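Local coordinates for protein arginine decarboxylase (Campylobacter jejuni subsp. jejuni, PDB 3NZP) that probably catalyses the pyridoxal-phosphate-dependent decarboxylation of arginine to agmatine, a step on the way to spermidine and other polyamines, at residues F66-K71 against T291-A296; K71-K76 against D298-L303; D380-L385 against I407-I412. All coordinates share one frame; numbering follows the deposited sequence.

Interaction 1: residues F66-K71 against T291-A296; sequences FNKARK and TLREYA
R293, Y295 and A296 meet F66, K68 and A69 where two outer helices of a TIM barrel pack together: helix 52-72, which precedes the first barrel strand, and helix 292-309, which leads into the last. The short segments approach to 8.9 Å between axes and are inclined at -47°. T291 caps the start of the second helix, its OG1 accepting from E294 N in a capping box. Two residues on, R293 carries its CG anti to the backbone N (chi1 -174°) and then bends at the next bond, which brings the guanidinium against K68 and A69, across the K68 side chain. K68 CB sits 3.6 Å above one face of that group, offset toward its rim. NH1 passes K68 O at a poor angle and forms no hydrogen bond; the arginine is held instead by a salt bridge from NH1 to E72 and a hydrogen bond from NE to N297. E72 would also be expected to ease the proximity of the like-charged K68 NZ, 4.7 Å from R293 NH2. Y295 sets CE1 at the edge of the F66 ring, in its plane, 3.5 Å from F66 CZ. Although nearly perpendicular (83°), the rings touch by their margins, so the pair is not a T-shaped stack. Beyond the tyrosine, about 6 Å from its side chain, lies the cofactor-binding G274. A296 closes the series and illustrates how small residues let helices come close: its CB is 3.7 Å from A69 CB and rests 3.8 Å from the centroid of the F66 ring, almost on the ring normal, as a CH-pi contact.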
ATOM      1  N   PHE B  66     -22.612 -15.759  19.289  1.00 33.47           N
ATOM      2  CA  PHE B  66     -23.534 -16.415  18.389  1.00 37.81           C
ATOM      3  C   PHE B  66     -24.255 -17.558  19.077  1.00 38.62           C
ATOM      4  O   PHE B  66     -25.388 -17.885  18.722  1.00 44.20           O
ATOM      5  CB  PHE B  66     -22.819 -16.890  17.112  1.00 32.11           C
ATOM      6  CG  PHE B  66     -22.919 -15.911  15.979  1.00 22.14           C
ATOM      7  CD1 PHE B  66     -24.050 -15.875  15.181  1.00 23.07           C
ATOM      8  CD2 PHE B  66     -21.917 -14.975  15.758  1.00 26.85           C
ATOM      9  CE1 PHE B  66     -24.193 -14.915  14.179  1.00 32.27           C
ATOM     10  CE2 PHE B  66     -22.042 -14.009  14.761  1.00 24.89           C
ATOM     11  CZ  PHE B  66     -23.182 -13.976  13.968  1.00 34.65           C
ATOM     12  N   ASN B  67     -23.638 -18.166  20.079  1.00 35.43           N
ATOM     13  CA  ASN B  67     -24.337 -19.245  20.749  1.00 39.99           C
ATOM     14  C   ASN B  67     -25.411 -18.670  21.659  1.00 40.60           C
ATOM     15  O   ASN B  67     -26.554 -19.125  21.655  1.00 37.59           O
ATOM     16  CB  ASN B  67     -23.367 -20.131  21.519  1.00 37.44           C
ATOM     17  CG  ASN B  67     -22.659 -21.104  20.615  1.00 46.49           C
ATOM     18  OD1 ASN B  67     -23.221 -21.530  19.594  1.00 33.32           O
ATOM     19  ND2 ASN B  67     -21.430 -21.472  20.973  1.00 49.75           N
ATOM     20  N   LYS B  68     -25.048 -17.644  22.419  1.00 41.53           N
ATOM     21  CA  LYS B  68     -25.995 -17.003  23.308  1.00 37.10           C
ATOM     22  C   LYS B  68     -27.124 -16.400  22.478  1.00 36.08           C
ATOM     23  O   LYS B  68     -28.266 -16.342  22.918  1.00 46.02           O
ATOM     24  CB  LYS B  68     -25.286 -15.936  24.148  1.00 31.72           C
ATOM     25  CG  LYS B  68     -24.214 -16.562  25.026  1.00 41.37           C
ATOM     26  CD  LYS B  68     -23.801 -15.700  26.202  1.00 40.83           C
ATOM     27  CE  LYS B  68     -22.975 -14.512  25.783  1.00 51.13           C
ATOM     28  NZ  LYS B  68     -22.510 -13.764  26.985  1.00 58.81           N
ATOM     29  N   ALA B  69     -26.818 -15.971  21.265  1.00 34.52           N
ATOM     30  CA  ALA B  69     -27.838 -15.400  20.416  1.00 32.76           C
ATOM     31  C   ALA B  69     -28.742 -16.501  19.910  1.00 38.83           C
ATOM     32  O   ALA B  69     -29.948 -16.314  19.768  1.00 47.71           O
ATOM     33  CB  ALA B  69     -27.211 -14.683  19.235  1.00 40.70           C
ATOM     34  N   ARG B  70     -28.175 -17.660  19.622  1.00 44.78           N
ATOM     35  CA  ARG B  70     -29.001 -18.742  19.127  1.00 44.86           C
ATOM     36  C   ARG B  70     -29.941 -19.263  20.186  1.00 45.41           C
ATOM     37  O   ARG B  70     -31.092 -19.573  19.895  1.00 49.64           O
ATOM     38  CB  ARG B  70     -28.139 -19.872  18.585  1.00 36.88           C
ATOM     39  CG  ARG B  70     -27.777 -19.675  17.134  1.00 47.15           C
ATOM     40  CD  ARG B  70     -27.346 -20.982  16.549  1.00 47.34           C
ATOM     41  NE  ARG B  70     -26.281 -21.545  17.356  1.00 53.81           N
ATOM     42  CZ  ARG B  70     -25.986 -22.835  17.401  1.00 57.72           C
ATOM     43  NH1 ARG B  70     -24.985 -23.258  18.166  1.00 63.33           N
ATOM     44  NH2 ARG B  70     -26.700 -23.697  16.690  1.00 52.14           N
ATOM     45  N   LYS B  71     -29.463 -19.346  21.420  1.00 50.38           N
ATOM     46  CA  LYS B  71     -30.297 -19.847  22.509  1.00 50.83           C
ATOM     47  C   LYS B  71     -31.426 -18.888  22.830  1.00 48.35           C
ATOM     48  O   LYS B  71     -32.544 -19.313  23.125  1.00 38.53           O
ATOM     49  CB  LYS B  71     -29.444 -20.094  23.758  1.00 52.50           C
ATOM     50  CG  LYS B  71     -28.491 -21.286  23.623  1.00 70.93           C
ATOM     51  CD  LYS B  71     -29.264 -22.593  23.391  1.00 71.65           C
ATOM     52  CE  LYS B  71     -28.353 -23.819  23.325  1.00 68.75           C
ATOM     53  NZ  LYS B  71     -29.140 -25.084  23.362  1.00 65.83           N
ATOM     54  N   THR B 291     -23.094  -3.613  18.287  1.00 44.72           N
ATOM     55  CA  THR B 291     -22.247  -4.527  19.108  1.00 42.37           C
ATOM     56  C   THR B 291     -22.181  -5.931  18.496  1.00 37.63           C
ATOM     57  O   THR B 291     -22.972  -6.267  17.618  1.00 30.99           O
ATOM     58  CB  THR B 291     -22.797  -4.661  20.540  1.00 41.71           C
ATOM     59  OG1 THR B 291     -23.968  -5.484  20.531  1.00 47.68           O
ATOM     60  CG2 THR B 291     -23.148  -3.299  21.102  1.00 42.01           C
ATOM     61  N   LEU B 292     -21.249  -6.754  18.961  1.00 32.81           N
ATOM     62  CA  LEU B 292     -21.137  -8.103  18.419  1.00 32.60           C
ATOM     63  C   LEU B 292     -22.450  -8.847  18.661  1.00 32.91           C
ATOM     64  O   LEU B 292     -22.992  -9.483  17.754  1.00 32.86           O
ATOM     65  CB  LEU B 292     -19.991  -8.869  19.090  1.00 28.55           C
ATOM     66  CG  LEU B 292     -19.359 -10.012  18.285  1.00 33.03           C
ATOM     67  CD1 LEU B 292     -18.590 -10.914  19.235  1.00 27.84           C
ATOM     68  CD2 LEU B 292     -20.415 -10.820  17.559  1.00 33.54           C
ATOM     69  N   ARG B 293     -22.960  -8.745  19.887  1.00 33.02           N
ATOM     70  CA  ARG B 293     -24.208  -9.402  20.268  1.00 36.53           C
ATOM     71  C   ARG B 293     -25.355  -8.944  19.372  1.00 33.77           C
ATOM     72  O   ARG B 293     -26.190  -9.752  18.958  1.00 31.32           O
ATOM     73  CB  ARG B 293     -24.527  -9.116  21.747  1.00 33.87           C
ATOM     74  CG  ARG B 293     -25.731  -9.877  22.300  1.00 31.44           C
ATOM     75  CD  ARG B 293     -25.595 -11.370  22.064  1.00 50.31           C
ATOM     76  NE  ARG B 293     -26.820 -12.118  22.347  1.00 51.92           N
ATOM     77  CZ  ARG B 293     -27.164 -12.602  23.538  1.00 52.27           C
ATOM     78  NH1 ARG B 293     -28.305 -13.263  23.664  1.00 56.88           N
ATOM     79  NH2 ARG B 293     -26.373 -12.436  24.594  1.00 44.81           N
ATOM     80  N   GLU B 294     -25.380  -7.648  19.071  1.00 31.30           N
ATOM     81  CA  GLU B 294     -26.410  -7.083  18.210  1.00 29.90           C
ATOM     82  C   GLU B 294     -26.316  -7.733  16.831  1.00 38.50           C
ATOM     83  O   GLU B 294     -27.320  -8.145  16.239  1.00 36.32           O
ATOM     84  CB  GLU B 294     -26.233  -5.572  18.094  1.00 25.05           C
ATOM     85  CG  GLU B 294     -27.279  -4.927  17.224  1.00 37.63           C
ATOM     86  CD  GLU B 294     -27.284  -3.408  17.313  1.00 44.22           C
ATOM     87  OE1 GLU B 294     -28.189  -2.796  16.709  1.00 49.01           O
ATOM     88  OE2 GLU B 294     -26.397  -2.825  17.976  1.00 40.74           O
ATOM     89  N   TYR B 295     -25.093  -7.832  16.326  1.00 41.81           N
ATOM     90  CA  TYR B 295     -24.853  -8.447  15.033  1.00 38.82           C
ATOM     91  C   TYR B 295     -25.363  -9.887  15.082  1.00 37.65           C
ATOM     92  O   TYR B 295     -26.104 -10.325  14.201  1.00 39.25           O
ATOM     93  CB  TYR B 295     -23.360  -8.390  14.718  1.00 43.07           C
ATOM     94  CG  TYR B 295     -22.947  -9.111  13.462  1.00 41.76           C
ATOM     95  CD1 TYR B 295     -22.434 -10.400  13.520  1.00 45.80           C
ATOM     96  CD2 TYR B 295     -23.070  -8.509  12.222  1.00 34.65           C
ATOM     97  CE1 TYR B 295     -22.053 -11.070  12.370  1.00 53.10           C
ATOM     98  CE2 TYR B 295     -22.696  -9.167  11.063  1.00 39.90           C
ATOM     99  CZ  TYR B 295     -22.189 -10.451  11.142  1.00 47.86           C
ATOM    100  OH  TYR B 295     -21.834 -11.137   9.995  1.00 49.84           O
ATOM    101  N   ALA B 296     -24.985 -10.618  16.124  1.00 34.00           N
ATOM    102  CA  ALA B 296     -25.428 -11.999  16.255  1.00 38.45           C
ATOM    103  C   ALA B 296     -26.950 -12.092  16.404  1.00 37.70           C
ATOM    104  O   ALA B 296     -27.602 -12.826  15.658  1.00 39.39           O
ATOM    105  CB  ALA B 296     -24.726 -12.678  17.440  1.00 35.19           C
TER

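Interaction 2: residues K71-K76 against D298-L303; sequences KEFGYK and DVVFIL
The phenol oxygen of Y75, OH, is hydrogen-bonded to P315 O and at the same time lies against L303, whose CB is 3.6 Å from it. The Y75 ring runs obliquely past two side chains of helix 292-309, because CG stands anti to the backbone N (chi1 -165°) and the residue faces that helix. V300 is one partner: its methyl CG1 comes within 3.5 Å of Y75 CB and leans on the adjoining ring carbons. F73 shares this methyl, its CD1 lying 4.1 Å from V300 CG1. From the same side of the ring plane, but at the other margin, F73 meets F301. F73 CE2 reaches 3.5 Å from F301 CD2, at the edge of the F301 ring and near its plane, with the two planes inclined at 77°. F301 CB lies over one face of the F73 ring, toward its rim, while E72 CG lies over the opposite face. The turn that points both aromatics at one helix is a Schellman motif: G74 takes positive phi as the C-prime residue, G74 N bonds to K71 O at 3.0 Å, and Y75 N reaches back to R70 O. The contact thus joins the C-terminal end of helix 52-72 to the middle of helix 292-309. Beneath them I317 of strand 316-319 touches Y75, V300 and L303, and L248 of helix 242-260 packs on L303 as the next neighbour around the barrel.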
ATOM      1  N   LYS B  71     -29.463 -19.346  21.420  1.00 50.38           N
ATOM      2  CA  LYS B  71     -30.297 -19.847  22.509  1.00 50.83           C
ATOM      3  C   LYS B  71     -31.426 -18.888  22.830  1.00 48.35           C
ATOM      4  O   LYS B  71     -32.544 -19.313  23.125  1.00 38.53           O
ATOM      5  CB  LYS B  71     -29.444 -20.094  23.758  1.00 52.50           C
ATOM      6  CG  LYS B  71     -28.491 -21.286  23.623  1.00 70.93           C
ATOM      7  CD  LYS B  71     -29.264 -22.593  23.391  1.00 71.65           C
ATOM      8  CE  LYS B  71     -28.353 -23.819  23.325  1.00 68.75           C
ATOM      9  NZ  LYS B  71     -29.140 -25.084  23.362  1.00 65.83           N
ATOM     10  N   GLU B  72     -31.130 -17.592  22.766  1.00 47.46           N
ATOM     11  CA  GLU B  72     -32.127 -16.574  23.058  1.00 39.47           C
ATOM     12  C   GLU B  72     -33.344 -16.799  22.187  1.00 34.00           C
ATOM     13  O   GLU B  72     -34.450 -16.879  22.687  1.00 46.83           O
ATOM     14  CB  GLU B  72     -31.572 -15.175  22.806  1.00 41.64           C
ATOM     15  CG  GLU B  72     -32.465 -14.081  23.345  1.00 43.68           C
ATOM     16  CD  GLU B  72     -32.061 -12.694  22.875  1.00 50.71           C
ATOM     17  OE1 GLU B  72     -30.892 -12.305  23.091  1.00 57.56           O
ATOM     18  OE2 GLU B  72     -32.914 -11.987  22.296  1.00 45.75           O
ATOM     19  N   PHE B  73     -33.157 -16.917  20.884  1.00 35.23           N
ATOM     20  CA  PHE B  73     -34.311 -17.125  20.028  1.00 34.15           C
ATOM     21  C   PHE B  73     -34.522 -18.591  19.699  1.00 31.19           C
ATOM     22  O   PHE B  73     -35.223 -18.915  18.746  1.00 32.21           O
ATOM     23  CB  PHE B  73     -34.162 -16.329  18.740  1.00 39.95           C
ATOM     24  CG  PHE B  73     -33.738 -14.921  18.963  1.00 44.98           C
ATOM     25  CD1 PHE B  73     -32.419 -14.623  19.272  1.00 47.79           C
ATOM     26  CD2 PHE B  73     -34.658 -13.889  18.891  1.00 46.43           C
ATOM     27  CE1 PHE B  73     -32.021 -13.320  19.508  1.00 48.64           C
ATOM     28  CE2 PHE B  73     -34.273 -12.582  19.125  1.00 52.55           C
ATOM     29  CZ  PHE B  73     -32.950 -12.297  19.434  1.00 53.13           C
ATOM     30  N   GLY B  74     -33.920 -19.477  20.485  1.00 25.55           N
ATOM     31  CA  GLY B  74     -34.072 -20.897  20.235  1.00 26.78           C
ATOM     32  C   GLY B  74     -33.896 -21.263  18.778  1.00 29.81           C
ATOM     33  O   GLY B  74     -34.787 -21.866  18.180  1.00 28.72           O
ATOM     34  N   TYR B  75     -32.744 -20.901  18.211  1.00 37.10           N
ATOM     35  CA  TYR B  75     -32.420 -21.176  16.801  1.00 38.24           C
ATOM     36  C   TYR B  75     -31.961 -22.632  16.604  1.00 35.00           C
ATOM     37  O   TYR B  75     -31.008 -23.079  17.229  1.00 33.27           O
ATOM     38  CB  TYR B  75     -31.327 -20.205  16.327  1.00 28.82           C
ATOM     39  CG  TYR B  75     -31.172 -20.150  14.820  1.00 38.00           C
ATOM     40  CD1 TYR B  75     -30.146 -20.840  14.164  1.00 35.64           C
ATOM     41  CD2 TYR B  75     -32.077 -19.426  14.043  1.00 35.64           C
ATOM     42  CE1 TYR B  75     -30.030 -20.805  12.769  1.00 25.84           C
ATOM     43  CE2 TYR B  75     -31.970 -19.387  12.657  1.00 31.28           C
ATOM     44  CZ  TYR B  75     -30.947 -20.077  12.028  1.00 24.61           C
ATOM     45  OH  TYR B  75     -30.859 -20.037  10.655  1.00 39.15           O
ATOM     46  N   LYS B  76     -32.632 -23.364  15.724  1.00 34.07           N
ATOM     47  CA  LYS B  76     -32.288 -24.763  15.498  1.00 36.87           C
ATOM     48  C   LYS B  76     -31.055 -24.961  14.622  1.00 35.84           C
ATOM     49  O   LYS B  76     -30.339 -25.950  14.765  1.00 35.50           O
ATOM     50  CB  LYS B  76     -33.490 -25.505  14.895  1.00 38.89           C
ATOM     51  CG  LYS B  76     -34.680 -25.634  15.853  1.00 41.99           C
ATOM     52  CD  LYS B  76     -36.017 -25.927  15.131  1.00 69.32           C
ATOM     53  CE  LYS B  76     -36.464 -24.746  14.212  1.00 82.77           C
ATOM     54  NZ  LYS B  76     -37.827 -24.849  13.560  1.00 72.58           N
ATOM     55  N   ASP B 298     -29.239 -10.067  15.527  1.00 27.56           N
ATOM     56  CA  ASP B 298     -29.849  -9.712  14.255  1.00 26.80           C
ATOM     57  C   ASP B 298     -29.784 -10.867  13.261  1.00 31.38           C
ATOM     58  O   ASP B 298     -30.777 -11.182  12.609  1.00 29.84           O
ATOM     59  CB  ASP B 298     -29.191  -8.466  13.679  1.00 26.39           C
ATOM     60  CG  ASP B 298     -29.614  -7.214  14.404  1.00 40.67           C
ATOM     61  OD1 ASP B 298     -29.029  -6.128  14.163  1.00 48.17           O
ATOM     62  OD2 ASP B 298     -30.544  -7.313  15.225  1.00 50.52           O
ATOM     63  N   VAL B 299     -28.626 -11.508  13.142  1.00 31.49           N
ATOM     64  CA  VAL B 299     -28.496 -12.617  12.202  1.00 31.19           C
ATOM     65  C   VAL B 299     -29.458 -13.736  12.536  1.00 34.65           C
ATOM     66  O   VAL B 299     -30.237 -14.174  11.687  1.00 41.28           O
ATOM     67  CB  VAL B 299     -27.051 -13.190  12.169  1.00 35.77           C
ATOM     68  CG1 VAL B 299     -26.985 -14.434  11.282  1.00 21.82           C
ATOM     69  CG2 VAL B 299     -26.092 -12.135  11.649  1.00 31.59           C
ATOM     70  N   VAL B 300     -29.425 -14.188  13.781  1.00 32.14           N
ATOM     71  CA  VAL B 300     -30.292 -15.277  14.200  1.00 40.05           C
ATOM     72  C   VAL B 300     -31.768 -14.940  14.065  1.00 41.71           C
ATOM     73  O   VAL B 300     -32.575 -15.785  13.686  1.00 42.09           O
ATOM     74  CB  VAL B 300     -30.015 -15.658  15.643  1.00 40.46           C
ATOM     75  CG1 VAL B 300     -30.957 -16.763  16.063  1.00 47.22           C
ATOM     76  CG2 VAL B 300     -28.582 -16.097  15.782  1.00 40.54           C
ATOM     77  N   PHE B 301     -32.122 -13.704  14.380  1.00 38.12           N
ATOM     78  CA  PHE B 301     -33.515 -13.296  14.296  1.00 38.17           C
ATOM     79  C   PHE B 301     -34.002 -13.237  12.853  1.00 37.05           C
ATOM     80  O   PHE B 301     -34.960 -13.915  12.499  1.00 41.30           O
ATOM     81  CB  PHE B 301     -33.689 -11.948  14.982  1.00 46.93           C
ATOM     82  CG  PHE B 301     -35.108 -11.471  15.051  1.00 53.42           C
ATOM     83  CD1 PHE B 301     -35.661 -10.734  14.006  1.00 61.23           C
ATOM     84  CD2 PHE B 301     -35.875 -11.701  16.188  1.00 47.98           C
ATOM     85  CE1 PHE B 301     -36.954 -10.222  14.100  1.00 59.16           C
ATOM     86  CE2 PHE B 301     -37.167 -11.196  16.291  1.00 46.63           C
ATOM     87  CZ  PHE B 301     -37.708 -10.452  15.246  1.00 49.74           C
ATOM     88  N   ILE B 302     -33.337 -12.441  12.023  1.00 35.34           N
ATOM     89  CA  ILE B 302     -33.729 -12.311  10.626  1.00 35.87           C
ATOM     90  C   ILE B 302     -33.931 -13.671   9.969  1.00 39.39           C
ATOM     91  O   ILE B 302     -34.923 -13.901   9.271  1.00 34.14           O
ATOM     92  CB  ILE B 302     -32.668 -11.562   9.795  1.00 38.15           C
ATOM     93  CG1 ILE B 302     -32.355 -10.196  10.415  1.00 34.08           C
ATOM     94  CG2 ILE B 302     -33.171 -11.392   8.359  1.00 34.57           C
ATOM     95  CD1 ILE B 302     -33.521  -9.231  10.396  1.00 57.85           C
ATOM     96  N   LEU B 303     -32.986 -14.576  10.190  1.00 40.61           N
ATOM     97  CA  LEU B 303     -33.086 -15.897   9.583  1.00 41.59           C
ATOM     98  C   LEU B 303     -34.256 -16.697  10.147  1.00 40.02           C
ATOM     99  O   LEU B 303     -35.022 -17.289   9.391  1.00 41.80           O
ATOM    100  CB  LEU B 303     -31.775 -16.666   9.753  1.00 38.36           C
ATOM    101  CG  LEU B 303     -30.568 -16.077   9.012  1.00 38.05           C
ATOM    102  CD1 LEU B 303     -29.352 -16.928   9.330  1.00 32.13           C
ATOM    103  CD2 LEU B 303     -30.824 -16.029   7.508  1.00 26.36           C
TER

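Interaction 3: residues D380-L385 against I407-I412; sequences DSIDHL and ILTHLI
T409 projects across the interface at L385, the two side chains crossing at about a right angle. Its branches divide the work. OG1 lies 3.4 Å from L385 CB, whereas CG2 touches L385 CD2 at 3.6 Å and also meets I382 CD1, 4.0 Å away. The first torsion accounts for this division: with OG1 anti to the carbonyl carbon (chi1 -58°), the hydroxyl lies over the preceding turn and is hydrogen-bonded to A405 O, so it is satisfied within its own helix. S381 follows the same principle on the partner helix. Both its CB and its OG lie against I412 CG2, each at 3.5 Å, while OG bonds back to the carbonyl oxygens of Y377 and L378, which must share its one proton or alternate for it. The short serine and the branched threonine stand where the backbones come nearest, S381 CA being 5.8 Å from T409 CA. No hydrogen bond crosses between the segments; packing alone joins them. I412 serves a second neighbour, since L365 and Y366 of helix 357-368 also touch it, extending the interface to a third helix. The segments of helices 374-392 and 399-420 run at 166° to each other, with axes 9.5 Å apart. Such nearly antiparallel packing of helices consecutive in sequence is that of an antiparallel helical hairpin, here within the helical bundle domain of arginine decarboxylase.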
ATOM      1  N   ASP B 380      -2.421  40.410  14.155  1.00 42.53           N
ATOM      2  CA  ASP B 380      -1.423  41.304  13.583  1.00 45.16           C
ATOM      3  C   ASP B 380      -0.038  40.684  13.468  1.00 43.02           C
ATOM      4  O   ASP B 380       0.630  40.819  12.440  1.00 34.09           O
ATOM      5  CB  ASP B 380      -1.343  42.584  14.411  1.00 48.79           C
ATOM      6  CG  ASP B 380      -2.658  43.328  14.456  1.00 55.69           C
ATOM      7  OD1 ASP B 380      -3.144  43.769  13.396  1.00 64.66           O
ATOM      8  OD2 ASP B 380      -3.215  43.469  15.561  1.00 58.77           O
ATOM      9  N   SER B 381       0.394  40.010  14.529  1.00 43.93           N
ATOM     10  CA  SER B 381       1.709  39.380  14.526  1.00 47.52           C
ATOM     11  C   SER B 381       1.849  38.462  13.321  1.00 47.18           C
ATOM     12  O   SER B 381       2.846  38.526  12.603  1.00 49.05           O
ATOM     13  CB  SER B 381       1.935  38.594  15.821  1.00 44.94           C
ATOM     14  OG  SER B 381       0.874  37.693  16.064  1.00 59.67           O
ATOM     15  N   ILE B 382       0.840  37.624  13.085  1.00 47.71           N
ATOM     16  CA  ILE B 382       0.875  36.689  11.955  1.00 43.14           C
ATOM     17  C   ILE B 382       1.050  37.411  10.632  1.00 41.29           C
ATOM     18  O   ILE B 382       1.872  37.019   9.803  1.00 36.03           O
ATOM     19  CB  ILE B 382      -0.410  35.839  11.878  1.00 38.07           C
ATOM     20  CG1 ILE B 382      -0.568  35.033  13.155  1.00 38.86           C
ATOM     21  CG2 ILE B 382      -0.307  34.845  10.726  1.00 28.52           C
ATOM     22  CD1 ILE B 382       0.598  34.073  13.383  1.00 42.70           C
ATOM     23  N   ASP B 383       0.265  38.463  10.443  1.00 37.90           N
ATOM     24  CA  ASP B 383       0.326  39.238   9.221  1.00 40.76           C
ATOM     25  C   ASP B 383       1.753  39.723   8.980  1.00 43.33           C
ATOM     26  O   ASP B 383       2.303  39.542   7.889  1.00 41.89           O
ATOM     27  CB  ASP B 383      -0.638  40.431   9.300  1.00 50.92           C
ATOM     28  CG  ASP B 383      -2.114  40.011   9.367  1.00 64.87           C
ATOM     29  OD1 ASP B 383      -2.982  40.905   9.319  1.00 64.82           O
ATOM     30  OD2 ASP B 383      -2.416  38.798   9.467  1.00 78.98           O
ATOM     31  N   HIS B 384       2.359  40.322  10.004  1.00 44.11           N
ATOM     32  CA  HIS B 384       3.722  40.833   9.889  1.00 39.04           C
ATOM     33  C   HIS B 384       4.710  39.779   9.390  1.00 38.23           C
ATOM     34  O   HIS B 384       5.518  40.043   8.480  1.00 34.01           O
ATOM     35  CB  HIS B 384       4.167  41.421  11.227  1.00 38.10           C
ATOM     36  CG  HIS B 384       3.419  42.663  11.605  1.00 44.47           C
ATOM     37  ND1 HIS B 384       2.723  43.420  10.686  1.00 43.21           N
ATOM     38  CD2 HIS B 384       3.299  43.310  12.788  1.00 48.03           C
ATOM     39  CE1 HIS B 384       2.210  44.480  11.286  1.00 39.88           C
ATOM     40  NE2 HIS B 384       2.545  44.436  12.563  1.00 43.80           N
ATOM     41  N   LEU B 385       4.634  38.583   9.970  1.00 34.88           N
ATOM     42  CA  LEU B 385       5.502  37.483   9.566  1.00 29.24           C
ATOM     43  C   LEU B 385       5.276  37.190   8.085  1.00 31.04           C
ATOM     44  O   LEU B 385       6.221  36.911   7.339  1.00 21.89           O
ATOM     45  CB  LEU B 385       5.196  36.241  10.393  1.00 21.81           C
ATOM     46  CG  LEU B 385       5.999  34.985  10.026  1.00 28.69           C
ATOM     47  CD1 LEU B 385       7.480  35.217  10.259  1.00 25.34           C
ATOM     48  CD2 LEU B 385       5.512  33.838  10.869  1.00 16.24           C
ATOM     49  N   ILE B 407      10.818  33.909  15.121  1.00 37.21           N
ATOM     50  CA  ILE B 407      10.978  33.743  16.569  1.00 43.30           C
ATOM     51  C   ILE B 407       9.978  34.629  17.328  1.00 48.04           C
ATOM     52  O   ILE B 407       9.238  34.168  18.211  1.00 42.17           O
ATOM     53  CB  ILE B 407      12.403  34.130  17.021  1.00 39.27           C
ATOM     54  CG1 ILE B 407      13.452  33.409  16.195  1.00 40.49           C
ATOM     55  CG2 ILE B 407      12.620  33.722  18.447  1.00 38.55           C
ATOM     56  CD1 ILE B 407      14.841  33.938  16.446  1.00 35.21           C
ATOM     57  N   LEU B 408       9.970  35.912  16.972  1.00 50.38           N
ATOM     58  CA  LEU B 408       9.079  36.886  17.601  1.00 47.57           C
ATOM     59  C   LEU B 408       7.636  36.421  17.462  1.00 45.64           C
ATOM     60  O   LEU B 408       6.892  36.360  18.439  1.00 42.59           O
ATOM     61  CB  LEU B 408       9.264  38.266  16.942  1.00 39.35           C
ATOM     62  CG  LEU B 408      10.512  39.042  17.361  1.00 27.81           C
ATOM     63  CD1 LEU B 408      10.883  40.101  16.334  1.00 23.54           C
ATOM     64  CD2 LEU B 408      10.238  39.662  18.710  1.00 21.47           C
ATOM     65  N   THR B 409       7.261  36.081  16.234  1.00 42.48           N
ATOM     66  CA  THR B 409       5.920  35.621  15.951  1.00 36.62           C
ATOM     67  C   THR B 409       5.559  34.481  16.880  1.00 48.49           C
ATOM     68  O   THR B 409       4.481  34.478  17.476  1.00 56.41           O
ATOM     69  CB  THR B 409       5.816  35.161  14.515  1.00 36.07           C
ATOM     70  OG1 THR B 409       6.167  36.250  13.652  1.00 36.35           O
ATOM     71  CG2 THR B 409       4.413  34.699  14.208  1.00 31.77           C
ATOM     72  N   HIS B 410       6.461  33.513  17.016  1.00 50.25           N
ATOM     73  CA  HIS B 410       6.200  32.391  17.907  1.00 50.23           C
ATOM     74  C   HIS B 410       6.077  32.853  19.345  1.00 46.71           C
ATOM     75  O   HIS B 410       5.146  32.461  20.048  1.00 42.12           O
ATOM     76  CB  HIS B 410       7.290  31.337  17.793  1.00 63.02           C
ATOM     77  CG  HIS B 410       7.053  30.361  16.689  1.00 79.57           C
ATOM     78  ND1 HIS B 410       7.007  30.735  15.362  1.00 81.12           N
ATOM     79  CD2 HIS B 410       6.794  29.033  16.719  1.00 83.81           C
ATOM     80  CE1 HIS B 410       6.724  29.676  14.623  1.00 86.84           C
ATOM     81  NE2 HIS B 410       6.589  28.632  15.423  1.00 90.12           N
ATOM     82  N   LEU B 411       7.011  33.687  19.787  1.00 43.12           N
ATOM     83  CA  LEU B 411       6.947  34.189  21.152  1.00 47.87           C
ATOM     84  C   LEU B 411       5.611  34.898  21.389  1.00 52.85           C
ATOM     85  O   LEU B 411       4.951  34.676  22.404  1.00 52.55           O
ATOM     86  CB  LEU B 411       8.103  35.155  21.425  1.00 43.30           C
ATOM     87  CG  LEU B 411       9.499  34.541  21.572  1.00 45.25           C
ATOM     88  CD1 LEU B 411      10.558  35.642  21.734  1.00 34.53           C
ATOM     89  CD2 LEU B 411       9.498  33.615  22.773  1.00 40.73           C
ATOM     90  N   ILE B 412       5.215  35.746  20.440  1.00 50.70           N
ATOM     91  CA  ILE B 412       3.966  36.491  20.538  1.00 40.86           C
ATOM     92  C   ILE B 412       2.769  35.560  20.570  1.00 47.34           C
ATOM     93  O   ILE B 412       1.843  35.751  21.356  1.00 47.16           O
ATOM     94  CB  ILE B 412       3.820  37.473  19.373  1.00 39.43           C
ATOM     95  CG1 ILE B 412       4.776  38.646  19.585  1.00 40.65           C
ATOM     96  CG2 ILE B 412       2.388  37.953  19.260  1.00 37.19           C
ATOM     97  CD1 ILE B 412       4.905  39.561  18.402  1.00 36.10           C
TER

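How the interactions relate
From the N terminus, helix 52-72 and the turn after it supply residues 66-76. The chain then builds seven of the eight barrel strands before helix 292-309 returns to this helix, so interactions 1 and 2 each close a loop of about 220 residues. Their segments alternate along the chain, and the two loops therefore cross rather than nest. About 8 Å apart between centres, they are joined by the R293-E72 salt bridge and the bond between Y75 N and R70 O, and tie the helix before the first barrel strand to the helix before the last, helping to close the ring. Interaction 3 follows in series, closing a loop of only 21 residues in the bundle domain, its centre about 58 Å from interaction 1.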